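Local coordinates for protein transferrin (Manduca sexta, PDB 6WB6) that binds a single ferric ion together with a carbonate anion and transports iron as a secreted insect transferrin, at residues 84-89 with 271-276. Residues are numbered along the deposited sequence; the frame is centred on the assembly and turned at random.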
loop_
_atom_site.group_PDB
_atom_site.type_symbol
_atom_site.label_atom_id
_atom_site.label_comp_id
_atom_site.label_asym_id
_atom_site.label_seq_id
_atom_site.Cartn_x
_atom_site.Cartn_y
_atom_site.Cartn_z
ATOM N N PRO A 84 5.741 21.652 23.600
ATOM C CA PRO A 84 6.864 20.845 24.116
ATOM C C PRO A 84 6.520 20.074 25.377
ATOM O O PRO A 84 7.167 19.056 25.667
ATOM C CB PRO A 84 7.955 21.891 24.382
ATOM C CG PRO A 84 7.186 23.170 24.642
ATOM C CD PRO A 84 5.939 23.097 23.792
ATOM N N ASP A 85 5.516 20.511 26.119
ATOM C CA ASP A 85 5.154 19.902 27.392
ATOM C C ASP A 85 3.874 19.072 27.341
ATOM O O ASP A 85 3.473 18.509 28.359
ATOM C CB ASP A 85 5.039 21.008 28.445
ATOM C CG ASP A 85 6.386 21.654 28.737
ATOM O OD1 ASP A 85 7.328 20.890 29.025
ATOM O OD2 ASP A 85 6.516 22.899 28.651
ATOM N N ALA A 86 3.221 18.986 26.200
ATOM C CA ALA A 86 2.005 18.191 26.109
ATOM C C ALA A 86 2.346 16.704 26.096
ATOM O O ALA A 86 3.259 16.288 25.374
ATOM C CB ALA A 86 1.221 18.565 24.853
ATOM N N PRO A 87 1.634 15.875 26.869
ATOM C CA PRO A 87 1.959 14.441 26.926
ATOM C C PRO A 87 1.718 13.702 25.625
ATOM O O PRO A 87 2.361 12.676 25.398
ATOM C CB PRO A 87 1.033 13.914 28.033
ATOM C CG PRO A 87 -0.083 14.890 28.054
ATOM C CD PRO A 87 0.491 16.207 27.733
ATOM N N PHE A 88 0.841 14.210 24.764
ATOM C CA PHE A 88 0.400 13.531 23.557
ATOM C C PHE A 88 0.554 14.438 22.345
ATOM O O PHE A 88 0.477 15.674 22.443
ATOM C CB PHE A 88 -1.088 13.101 23.652
ATOM C CG PHE A 88 -1.432 12.369 24.916
ATOM C CD1 PHE A 88 -0.871 11.142 25.189
ATOM C CD2 PHE A 88 -2.336 12.905 25.825
ATOM C CE1 PHE A 88 -1.190 10.465 26.351
ATOM C CE2 PHE A 88 -2.656 12.226 26.980
ATOM C CZ PHE A 88 -2.076 11.009 27.252
ATOM N N ARG A 89 0.779 13.806 21.193
ATOM C CA ARG A 89 0.811 14.543 19.945
ATOM C C ARG A 89 -0.467 15.354 19.763
ATOM O O ARG A 89 -0.432 16.522 19.343
ATOM C CB ARG A 89 0.994 13.585 18.779
ATOM C CG ARG A 89 1.140 14.318 17.444
ATOM C CD ARG A 89 1.488 13.338 16.416
ATOM N NE ARG A 89 1.424 13.844 15.054
ATOM C CZ ARG A 89 1.932 13.188 14.022
ATOM N NH1 ARG A 89 2.508 12.008 14.234
ATOM N NH2 ARG A 89 1.835 13.680 12.787
ATOM N N ARG A 271 -3.603 10.729 20.196
ATOM C CA ARG A 271 -2.515 10.131 19.443
ATOM C C ARG A 271 -1.207 10.390 20.182
ATOM O O ARG A 271 -0.859 11.559 20.421
ATOM C CB ARG A 271 -2.459 10.689 18.047
ATOM C CG ARG A 271 -1.469 10.001 17.175
ATOM C CD ARG A 271 -1.578 10.584 15.822
ATOM N NE ARG A 271 -0.740 9.893 14.862
ATOM C CZ ARG A 271 -0.633 10.268 13.597
ATOM N NH1 ARG A 271 -1.327 11.311 13.141
ATOM N NH2 ARG A 271 0.164 9.605 12.795
ATOM N N PRO A 272 -0.488 9.357 20.606
ATOM C CA PRO A 272 0.765 9.589 21.315
ATOM C C PRO A 272 1.818 10.126 20.368
ATOM O O PRO A 272 1.746 9.932 19.153
ATOM C CB PRO A 272 1.154 8.196 21.830
ATOM C CG PRO A 272 -0.035 7.304 21.552
ATOM C CD PRO A 272 -0.697 7.912 20.369
ATOM N N TRP A 273 2.778 10.839 20.948
ATOM C CA TRP A 273 3.948 11.283 20.206
ATOM C C TRP A 273 4.748 10.102 19.699
ATOM O O TRP A 273 4.815 9.051 20.336
ATOM C CB TRP A 273 4.877 12.090 21.092
ATOM C CG TRP A 273 4.368 13.398 21.592
ATOM C CD1 TRP A 273 4.092 13.712 22.876
ATOM C CD2 TRP A 273 4.130 14.579 20.821
ATOM N NE1 TRP A 273 3.688 15.018 22.968
ATOM C CE2 TRP A 273 3.703 15.577 21.716
ATOM C CE3 TRP A 273 4.226 14.887 19.461
ATOM C CZ2 TRP A 273 3.373 16.870 21.299
ATOM C CZ3 TRP A 273 3.892 16.182 19.041
ATOM C CH2 TRP A 273 3.472 17.155 19.962
ATOM N N GLN A 274 5.431 10.319 18.587
ATOM C CA GLN A 274 6.481 9.414 18.179
ATOM C C GLN A 274 7.694 9.617 19.075
ATOM O O GLN A 274 7.772 10.573 19.861
ATOM C CB GLN A 274 6.905 9.664 16.741
ATOM C CG GLN A 274 5.807 9.893 15.765
ATOM C CD GLN A 274 6.248 10.875 14.729
ATOM O OE1 GLN A 274 6.657 11.979 15.060
ATOM N NE2 GLN A 274 6.214 10.465 13.471
ATOM N N GLY A 275 8.668 8.722 18.928
ATOM C CA GLY A 275 9.911 8.874 19.660
ATOM C C GLY A 275 10.908 7.769 19.383
ATOM O O GLY A 275 10.974 7.249 18.268
ATOM N N LEU A 276 11.700 7.414 20.388
ATOM C CA LEU A 276 12.731 6.392 20.259
ATOM C C LEU A 276 12.422 5.262 21.222
ATOM O O LEU A 276 12.008 5.500 22.361
ATOM C CB LEU A 276 14.129 6.929 20.568
ATOM C CG LEU A 276 14.584 8.183 19.833
ATOM C CD1 LEU A 276 15.833 8.754 20.527
ATOM C CD2 LEU A 276 14.834 7.823 18.371
HETATM O O HOH W 1 2.519 10.281 23.934
HETATM O O HOH W 2 2.315 9.991 16.366
#
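R89 runs from the indole of W273 to the guanidinium of R271, and its atoms can be followed outward. R89 CA lies 3.3 Å from the centroid of the W273 six-membered ring, a CH-pi contact over the face. R89 CB meets R271 O at 3.2 Å and W273 CE3 at 3.6 Å; R89 CG continues over the same face, beside CE3 and CZ3. With CG anti to the backbone N (chi1 -176°) and the chain extended, R89 CD comes alongside R271 CD (4.2 Å). The two guanidiniums stack, planes 13° apart, R89 NH1 sitting over the other's face, 3.6 Å from R271 CZ. R89 NH1 also holds a water at 2.9 Å, which donates to P272 O. R271 NH1 hydrogen-bonds Y90 OH, an iron ligand, and R271 lines the carbonate pocket. The indole is anchored by W273 NE1 to A86 O at 2.8 Å, nearly straight at 170°, the donor above the carbonyl plane. A leucine at W273 would probably leave A86 O without this donor and R89 CA without its aromatic face. P272 packs on Y332 and L333 of helix 329-334, W273 on E77 and R79 of strand 72-79; residues 272-274 link strand 269-271 of the mixed sheet to strand 275-279 of the four-stranded antiparallel sheet.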